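Local coordinates for protein phosphoglycolate phosphatase (Lactobacillus plantarum, PDB 2HDO) that probably hydrolyses 2-phosphoglycolate to glycolate and phosphate, as a putative phosphatase of the haloacid dehalogenase (HAD) superfamily, at residues L101-S106 / M123-T128; Q19-T24 / D73-H78; P143-L148 / Q172-D177. All coordinates share one frame; numbering follows the deposited sequence. Where two conformers were deposited one is given.

In the fold
Interactions 1 and 3 both belong to the parallel sheet of the HAD-type core and its covering helices: their centres lie about 13 Å apart and they touch, Val104 CG2 meeting Ala147 CB at 3.7 Å. Interaction 2 stands apart, its centre about 22 Å from that of interaction 1 and about 28 Å from that of interaction 3, on the opposite side of the chain's centre from the latter. The phosphate ion at Thr105 and Ser106, also bonded by Lys138 and the backbone of Ile11 and Asp12, marks the probable active site at the end of 101-106. A second phosphate sits at His78 in interaction 2; both ions probably come from the crystallisation liquor.

Interaction 1 (L101-S106 / M123-T128); sequences LGIVTS and MRMAVT. With PO4 (phosphate ion), chain B.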
loop_
_atom_site.group_PDB
_atom_site.type_symbol
_atom_site.label_atom_id
_atom_site.label_comp_id
_atom_site.label_asym_id
_atom_site.label_seq_id
_atom_site.Cartn_x
_atom_site.Cartn_y
_atom_site.Cartn_z
ATOM N N LEU A 101 11.982 -10.026 1.551
ATOM C CA LEU A 101 10.657 -9.463 1.709
ATOM C C LEU A 101 10.802 -7.959 1.987
ATOM O O LEU A 101 11.739 -7.512 2.669
ATOM C CB LEU A 101 9.894 -10.120 2.879
ATOM C CG LEU A 101 9.688 -11.642 2.828
ATOM C CD1 LEU A 101 8.887 -12.067 4.016
ATOM C CD2 LEU A 101 9.001 -12.068 1.546
ATOM N N GLY A 102 9.887 -7.168 1.454
ATOM C CA GLY A 102 9.850 -5.774 1.821
ATOM C C GLY A 102 8.497 -5.101 1.598
ATOM O O GLY A 102 7.517 -5.697 1.097
ATOM N N ILE A 103 8.502 -3.828 1.939
ATOM C CA ILE A 103 7.354 -2.970 1.871
ATOM C C ILE A 103 7.691 -1.729 1.023
ATOM O O ILE A 103 8.749 -1.125 1.157
ATOM C CB ILE A 103 6.917 -2.552 3.286
ATOM C CG1 ILE A 103 6.240 -3.757 3.951
ATOM C CG2 ILE A 103 5.948 -1.332 3.221
ATOM C CD1 ILE A 103 5.758 -3.510 5.314
ATOM N N VAL A 104 6.776 -1.359 0.143
ATOM C CA VAL A 104 6.874 -0.120 -0.625
ATOM C C VAL A 104 5.532 0.578 -0.512
ATOM O O VAL A 104 4.524 0.141 -1.084
ATOM C CB VAL A 104 7.187 -0.395 -2.145
ATOM C CG1 VAL A 104 7.280 0.914 -2.915
ATOM C CG2 VAL A 104 8.394 -1.250 -2.290
ATOM N N THR A 105 5.510 1.658 0.251
ATOM C CA THR A 105 4.244 2.280 0.651
ATOM C C THR A 105 4.326 3.794 0.437
ATOM O O THR A 105 5.378 4.392 0.533
ATOM C CB THR A 105 3.894 1.972 2.143
ATOM O OG1 THR A 105 2.626 2.573 2.518
ATOM C CG2 THR A 105 4.970 2.474 3.102
ATOM N N SER A 106 3.160 4.389 0.219
ATOM C CA SER A 106 3.037 5.832 0.140
ATOM C C SER A 106 2.862 6.446 1.525
ATOM O O SER A 106 2.838 7.673 1.657
ATOM C CB SER A 106 1.873 6.203 -0.782
ATOM O OG SER A 106 0.636 5.751 -0.261
HETATM N N MSE A 123 9.682 -7.803 11.480
HETATM C CA MSE A 123 11.052 -8.269 11.680
HETATM C C MSE A 123 11.591 -9.086 10.507
HETATM O O MSE A 123 12.800 -9.316 10.427
HETATM C CB MSE A 123 11.158 -9.105 12.955
HETATM C CG MSE A 123 10.815 -8.339 14.225
HETATM SE SE MSE A 123 12.361 -8.006 15.392
HETATM C CE MSE A 123 12.719 -9.864 15.876
ATOM N N ARG A 124 10.706 -9.535 9.615
ATOM C CA ARG A 124 11.121 -10.301 8.422
ATOM C C ARG A 124 11.373 -9.426 7.199
ATOM O O ARG A 124 11.771 -9.920 6.139
ATOM C CB ARG A 124 10.074 -11.330 8.037
ATOM C CG ARG A 124 9.766 -12.318 9.126
ATOM C CD ARG A 124 8.937 -13.476 8.589
ATOM N NE ARG A 124 8.350 -14.212 9.713
ATOM C CZ ARG A 124 8.917 -15.257 10.325
ATOM N NH1 ARG A 124 10.090 -15.759 9.923
ATOM N NH2 ARG A 124 8.287 -15.823 11.346
HETATM N N MSE A 125 11.080 -8.141 7.320
HETATM C CA MSE A 125 11.239 -7.221 6.219
HETATM C C MSE A 125 12.688 -6.818 6.035
HETATM O O MSE A 125 13.329 -6.310 6.946
HETATM C CB MSE A 125 10.329 -5.980 6.366
HETATM C CG MSE A 125 8.848 -6.232 6.531
HETATM SE SE MSE A 125 8.117 -7.007 4.914
HETATM C CE MSE A 125 6.260 -7.329 5.302
ATOM N N ALA A 126 13.182 -7.035 4.828
ATOM C CA ALA A 126 14.551 -6.712 4.461
ATOM C C ALA A 126 14.721 -5.237 4.112
ATOM O O ALA A 126 15.824 -4.703 4.181
ATOM C CB ALA A 126 14.981 -7.576 3.269
ATOM N N VAL A 127 13.632 -4.603 3.697
ATOM C CA VAL A 127 13.621 -3.193 3.293
ATOM C C VAL A 127 12.204 -2.665 3.478
ATOM O O VAL A 127 11.254 -3.408 3.310
ATOM C CB VAL A 127 14.053 -3.021 1.790
ATOM C CG1 VAL A 127 13.074 -3.685 0.842
ATOM C CG2 VAL A 127 14.230 -1.559 1.438
ATOM N N THR A 128 12.102 -1.412 3.918
ATOM C CA THR A 128 10.840 -0.674 3.871
ATOM C C THR A 128 11.144 0.682 3.226
ATOM O O THR A 128 12.094 1.371 3.596
ATOM C CB THR A 128 10.159 -0.485 5.243
ATOM O OG1 THR A 128 10.984 0.296 6.101
ATOM C CG2 THR A 128 9.877 -1.837 5.922
HETATM P P PO4 B . -0.128 2.278 0.525
HETATM O O1 PO4 B . 0.875 2.800 -0.540
HETATM O O2 PO4 B . 0.361 1.379 1.682
HETATM O O3 PO4 B . -1.231 1.499 -0.233
HETATM O O4 PO4 B . -0.781 3.492 1.195
HETATM O O HOH W 1 13.235 -10.830 4.075
#
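Ala126 N donates to Leu101 O over 2.6 Å and Ile103 N to Val127 O over 3.1 Å, each with an N-H...O angle of 156°. The second bond belongs to the parallel pairing of Ile103 with Thr128; before it, 123-128 turns a corner at Ala126. A water bridges the start of the contact, accepting from Leu101 N and donating to Arg124 O. Beyond the pairing, 101-106 runs on to a phosphate ion: Thr105 OG1 donates to its O2 over 2.7 Å, while Ser106 N donates to its O1 over 2.9 Å.

Selenomethionine Met125 spans both Leu101 and Ile103. Bent at chi2 (-66°), its chain lays SE over the backbone of Gly102, 3.8 Å from Gly102 CA and 4.1 Å from Leu101 CB, and sends CE to Ile103 CG1, also 3.8 Å away. Thr128 CG2 lies against Ile103 CB at 4.0 Å, and the Thr128 hydroxyl is bonded to Arg109.

The strands belong to a beta-alpha-beta unit whose connecting helix, 109-116, sends Leu112 against Thr105 and Thr128. Strand 6-9 flanks 100-104 across from 125-129, Phe92 of helix 88-94 packs on Leu101 and Met125, and helix 142-150 packs on Val104 and Val127.

Interaction 2 (Q19-T24 / D73-H78); sequences QPAYTT and DVMASH. With PO4 (phosphate ion), chain C.
Thr24 and His78 meet with their side chains at about a right angle, the methyl CG2 of Thr24 approaching the imidazole obliquely, 3.8 Å from His78 CE1. With Thr24 CG2 anti to the backbone N, the methyl is directed to the ring while OG1 is left to bond Gln81. The ring itself is held from two sides: ND1 is hydrogen-bonded to Gln81, and NE2 donates to O1 of a phosphate ion over 2.6 Å with an N-H...O angle of 165°, the oxygen lying near the ring plane at its edge. Negative charge so close would probably stabilise a protonated imidazole. Ser77 CB flanks the same ion, 3.3 Å from its O3.

The contact joins the first turns of helix 19-31 to the end of helix 64-75, two of the helices that stand apart from the parallel sheet, consistent with the helical cap domain of many HAD phosphatases. A type I turn from Met75 to His78, with His78 N bonded to Met75 O at 2.9 Å, carries the chain out of helix 64-75 and brings the imidazole to Thr24. An alanine in place of His78 would probably leave the phosphate without its NE2 donor, Gln81 without its ND1 partner and the Thr24 methyl without the imidazole carbon it touches.

Deeper in, the selenomethionine side chain of Met75 bends at chi2 (53°) and chi3 (89°), which brings CE against the backbone of helix 19-31, 3.8 Å from Tyr22 N and 4.3 Å from Ala21 CB. That Ala21 methyl points toward 73-78 and also lies 4.1 Å from His78 O.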
loop_
_atom_site.group_PDB
_atom_site.type_symbol
_atom_site.label_atom_id
_atom_site.label_comp_id
_atom_site.label_asym_id
_atom_site.label_seq_id
_atom_site.Cartn_x
_atom_site.Cartn_y
_atom_site.Cartn_z
ATOM N N GLN A 19 -9.381 0.613 5.069
ATOM C CA GLN A 19 -10.371 1.474 4.486
ATOM C C GLN A 19 -11.337 1.980 5.534
ATOM O O GLN A 19 -11.749 3.141 5.471
ATOM C CB GLN A 19 -11.156 0.793 3.367
ATOM C CG GLN A 19 -12.007 1.768 2.590
ATOM C CD GLN A 19 -12.555 1.186 1.316
ATOM O OE1 GLN A 19 -11.900 0.380 0.656
ATOM N NE2 GLN A 19 -13.776 1.581 0.967
ATOM N N PRO A 20 -11.792 1.128 6.459
ATOM C CA PRO A 20 -12.675 1.713 7.488
ATOM C C PRO A 20 -12.073 2.896 8.267
ATOM O O PRO A 20 -12.720 3.938 8.401
ATOM C CB PRO A 20 -12.979 0.534 8.391
ATOM C CG PRO A 20 -12.881 -0.657 7.491
ATOM C CD PRO A 20 -11.695 -0.332 6.586
ATOM N N ALA A 21 -10.857 2.743 8.780
ATOM C CA ALA A 21 -10.171 3.845 9.507
ATOM C C ALA A 21 -9.950 5.052 8.596
ATOM O O ALA A 21 -10.216 6.196 8.990
ATOM C CB ALA A 21 -8.867 3.381 10.127
ATOM N N TYR A 22 -9.530 4.795 7.352
ATOM C CA TYR A 22 -9.377 5.859 6.360
ATOM C C TYR A 22 -10.645 6.671 6.213
ATOM O O TYR A 22 -10.610 7.905 6.119
ATOM C CB TYR A 22 -9.012 5.229 5.014
ATOM C CG TYR A 22 -9.102 6.162 3.820
ATOM C CD1 TYR A 22 -8.028 6.956 3.473
ATOM C CD2 TYR A 22 -10.248 6.211 3.017
ATOM C CE1 TYR A 22 -8.082 7.788 2.390
ATOM C CE2 TYR A 22 -10.327 7.071 1.924
ATOM C CZ TYR A 22 -9.239 7.845 1.618
ATOM O OH TYR A 22 -9.283 8.682 0.543
ATOM N N THR A 23 -11.753 5.959 6.150
ATOM C CA THR A 23 -13.034 6.595 5.950
ATOM C C THR A 23 -13.324 7.565 7.091
ATOM O O THR A 23 -13.693 8.701 6.864
ATOM C CB THR A 23 -14.166 5.569 5.745
ATOM O OG1 THR A 23 -13.864 4.777 4.581
ATOM C CG2 THR A 23 -15.506 6.310 5.574
ATOM N N THR A 24 -13.187 7.082 8.324
ATOM C CA THR A 24 -13.440 7.881 9.531
ATOM C C THR A 24 -12.522 9.126 9.550
ATOM O O THR A 24 -12.934 10.231 9.802
ATOM C CB THR A 24 -13.164 7.002 10.781
ATOM O OG1 THR A 24 -14.099 5.910 10.810
ATOM C CG2 THR A 24 -13.270 7.771 12.090
ATOM N N ASP A 73 -2.142 13.543 11.368
ATOM C CA ASP A 73 -2.361 13.793 12.794
ATOM C C ASP A 73 -3.524 13.005 13.370
ATOM O O ASP A 73 -3.396 12.400 14.431
ATOM C CB ASP A 73 -2.570 15.284 13.018
ATOM C CG ASP A 73 -1.320 16.113 12.672
ATOM O OD1 ASP A 73 -0.229 15.516 12.471
ATOM O OD2 ASP A 73 -1.436 17.362 12.606
ATOM N N VAL A 74 -4.637 12.959 12.646
ATOM C CA VAL A 74 -5.828 12.231 13.075
ATOM C C VAL A 74 -5.642 10.729 12.957
ATOM O O VAL A 74 -6.025 9.961 13.845
ATOM C CB VAL A 74 -7.071 12.674 12.265
ATOM C CG1 VAL A 74 -8.267 11.832 12.667
ATOM C CG2 VAL A 74 -7.358 14.132 12.512
HETATM N N MSE A 75 -5.044 10.307 11.855
HETATM C CA MSE A 75 -4.818 8.889 11.620
HETATM C C MSE A 75 -3.973 8.262 12.727
HETATM O O MSE A 75 -4.185 7.114 13.086
HETATM C CB MSE A 75 -4.156 8.687 10.249
HETATM C CG MSE A 75 -3.800 7.225 9.946
HETATM SE SE MSE A 75 -5.366 5.967 10.167
HETATM C CE MSE A 75 -6.094 6.078 8.320
ATOM N N ALA A 76 -3.061 9.023 13.324
ATOM C CA ALA A 76 -2.197 8.431 14.351
ATOM C C ALA A 76 -2.984 8.053 15.633
ATOM O O ALA A 76 -2.488 7.287 16.482
ATOM C CB ALA A 76 -1.032 9.337 14.656
ATOM N N SER A 77 -4.234 8.495 15.742
ATOM C CA SER A 77 -5.149 8.010 16.793
ATOM C C SER A 77 -6.042 6.826 16.439
ATOM O O SER A 77 -6.881 6.435 17.255
ATOM C CB SER A 77 -6.038 9.154 17.237
ATOM O OG SER A 77 -5.245 10.017 17.997
ATOM N N HIS A 78 -5.885 6.269 15.245
ATOM C CA HIS A 78 -6.819 5.257 14.721
ATOM C C HIS A 78 -6.194 3.931 14.343
ATOM O O HIS A 78 -6.849 3.100 13.742
ATOM C CB HIS A 78 -7.615 5.836 13.551
ATOM C CG HIS A 78 -8.623 6.846 13.993
ATOM N ND1 HIS A 78 -9.914 6.504 14.338
ATOM C CD2 HIS A 78 -8.506 8.173 14.229
ATOM C CE1 HIS A 78 -10.559 7.591 14.731
ATOM N NE2 HIS A 78 -9.724 8.617 14.682
HETATM P P PO4 C . -10.031 11.595 16.603
HETATM O O1 PO4 C . -10.686 10.952 15.393
HETATM O O2 PO4 C . -9.409 12.975 16.276
HETATM O O3 PO4 C . -8.921 10.706 17.151
HETATM O O4 PO4 C . -11.107 11.724 17.656
#

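Interaction 3 (P143-L148 / Q172-D177); sequences PLLTAL and QAANVD
Leu144, Leu145 and Leu148 meet Ala174 and Val176 in an apolar contact between helix 142-150 and the C-terminal end of helix 165-174 with the loop that leads from it into strand 177-181. No hydrogen bond crosses between 143-148 and 172-177; aliphatic carbons make nearly all of the join, which buries 198 Å² counted over both sides.

Leu144 and Val176 reach toward each other tip to tip. Its first torsion, 180°, sets Leu144 CG opposite the backbone N and carries the CD2 branch across to Val176, 3.9 Å from CB. The same methyl is 4.0 Å from Ala174 CB, so it bears on both residues at once. One turn further along the helix, Leu148 crosses Val176 at a slant, and its CD1 comes to 3.7 Å from Val176 CG2. The two gamma methyls of Val176 are used unequally: CG2 meets both Leu148 and Leu144, while CG1 approaches Leu144 CD2 alone. Leu145 works at the partly exposed border, where CD2 lies 3.9 Å from Ala174 CB and 3.8 Å from the carbonyl oxygen of the same residue.

Asn175 takes a positive phi of 60° and closes the helix with a Schellman motif, its N bonded to Gln172 O at 3.1 Å. This motif at the helix end sets Ala174 and Val176, on either side of Asn175 in sequence, both with their side chains toward helix 142-150.

Beneath, strand 158-162 receives both partners, with Phe160 against Leu144 and Ala158 against Leu148 and Val176. Met8 of strand 6-9 packs on Leu144 and Leu148, and strand 125-129 meets the same helix through Pro143 and Ala147.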
loop_
_atom_site.group_PDB
_atom_site.type_symbol
_atom_site.label_atom_id
_atom_site.label_comp_id
_atom_site.label_asym_id
_atom_site.label_seq_id
_atom_site.Cartn_x
_atom_site.Cartn_y
_atom_site.Cartn_z
ATOM N N PRO A 143 10.278 4.408 -6.244
ATOM C CA PRO A 143 10.241 3.769 -4.922
ATOM C C PRO A 143 10.390 2.221 -4.984
ATOM O O PRO A 143 11.071 1.645 -4.144
ATOM C CB PRO A 143 8.857 4.161 -4.383
ATOM C CG PRO A 143 8.412 5.352 -5.224
ATOM C CD PRO A 143 9.031 5.148 -6.548
ATOM N N LEU A 144 9.747 1.565 -5.958
ATOM C CA LEU A 144 9.892 0.116 -6.122
ATOM C C LEU A 144 11.310 -0.293 -6.532
ATOM O O LEU A 144 11.882 -1.228 -5.989
ATOM C CB LEU A 144 8.862 -0.408 -7.125
ATOM C CG LEU A 144 8.859 -1.885 -7.438
ATOM C CD1 LEU A 144 8.896 -2.711 -6.163
ATOM C CD2 LEU A 144 7.654 -2.253 -8.289
ATOM N N LEU A 145 11.884 0.445 -7.465
ATOM C CA LEU A 145 13.206 0.129 -7.925
ATOM C C LEU A 145 14.221 0.393 -6.796
ATOM O O LEU A 145 15.202 -0.310 -6.686
ATOM C CB LEU A 145 13.531 0.952 -9.166
ATOM C CG LEU A 145 12.779 0.483 -10.399
ATOM C CD1 LEU A 145 13.014 1.449 -11.563
ATOM C CD2 LEU A 145 13.180 -0.924 -10.795
ATOM N N THR A 146 13.974 1.380 -5.945
ATOM C CA THR A 146 14.878 1.651 -4.840
ATOM C C THR A 146 14.878 0.490 -3.863
ATOM O O THR A 146 15.918 0.023 -3.429
ATOM C CB THR A 146 14.514 2.988 -4.179
ATOM O OG1 THR A 146 14.669 4.032 -5.158
ATOM C CG2 THR A 146 15.408 3.278 -2.999
ATOM N N ALA A 147 13.700 -0.036 -3.575
ATOM C CA ALA A 147 13.572 -1.163 -2.659
ATOM C C ALA A 147 14.328 -2.351 -3.192
ATOM O O ALA A 147 15.102 -2.996 -2.483
ATOM C CB ALA A 147 12.067 -1.521 -2.439
ATOM N N LEU A 148 14.153 -2.632 -4.478
ATOM C CA LEU A 148 14.818 -3.790 -5.048
ATOM C C LEU A 148 16.356 -3.655 -5.116
ATOM O O LEU A 148 17.075 -4.599 -4.857
ATOM C CB LEU A 148 14.260 -4.121 -6.430
ATOM C CG LEU A 148 12.806 -4.532 -6.465
ATOM C CD1 LEU A 148 12.345 -4.651 -7.880
ATOM C CD2 LEU A 148 12.618 -5.830 -5.642
ATOM N N GLN A 172 4.484 -1.860 -13.593
ATOM C CA GLN A 172 4.646 -1.845 -15.064
ATOM C C GLN A 172 5.815 -0.955 -15.440
ATOM O O GLN A 172 6.666 -1.348 -16.241
ATOM C CB GLN A 172 3.378 -1.335 -15.757
ATOM C CG GLN A 172 2.221 -2.326 -15.795
ATOM N N ALA A 173 5.868 0.235 -14.841
ATOM C CA ALA A 173 6.900 1.198 -15.142
ATOM C C ALA A 173 8.295 0.664 -14.745
ATOM O O ALA A 173 9.296 0.914 -15.394
ATOM C CB ALA A 173 6.608 2.524 -14.475
ATOM N N ALA A 174 8.316 -0.090 -13.650
ATOM C CA ALA A 174 9.535 -0.701 -13.142
ATOM C C ALA A 174 9.955 -1.993 -13.846
ATOM O O ALA A 174 11.057 -2.509 -13.569
ATOM C CB ALA A 174 9.357 -0.965 -11.678
ATOM N N ASN A 175 9.112 -2.526 -14.747
ATOM C CA ASN A 175 9.334 -3.849 -15.355
ATOM C C ASN A 175 9.386 -4.973 -14.288
ATOM O O ASN A 175 10.219 -5.888 -14.333
ATOM C CB ASN A 175 10.576 -3.862 -16.256
ATOM C CG ASN A 175 10.398 -3.035 -17.516
ATOM O OD1 ASN A 175 9.310 -2.990 -18.082
ATOM N ND2 ASN A 175 11.455 -2.363 -17.947
ATOM N N VAL A 176 8.482 -4.845 -13.330
ATOM C CA VAL A 176 8.323 -5.807 -12.233
ATOM C C VAL A 176 6.920 -6.415 -12.353
ATOM O O VAL A 176 5.946 -5.696 -12.515
ATOM C CB VAL A 176 8.480 -5.109 -10.871
ATOM C CG1 VAL A 176 8.144 -6.051 -9.701
ATOM C CG2 VAL A 176 9.871 -4.539 -10.693
ATOM N N ASP A 177 6.855 -7.740 -12.230
ATOM C CA ASP A 177 5.595 -8.449 -12.222
ATOM C C ASP A 177 4.701 -7.960 -11.086
ATOM O O ASP A 177 5.207 -7.617 -9.988
ATOM C CB ASP A 177 5.804 -9.958 -12.060
ATOM C CG ASP A 177 6.296 -10.634 -13.290
ATOM O OD1 ASP A 177 6.395 -9.970 -14.369
ATOM O OD2 ASP A 177 6.606 -11.856 -13.179
#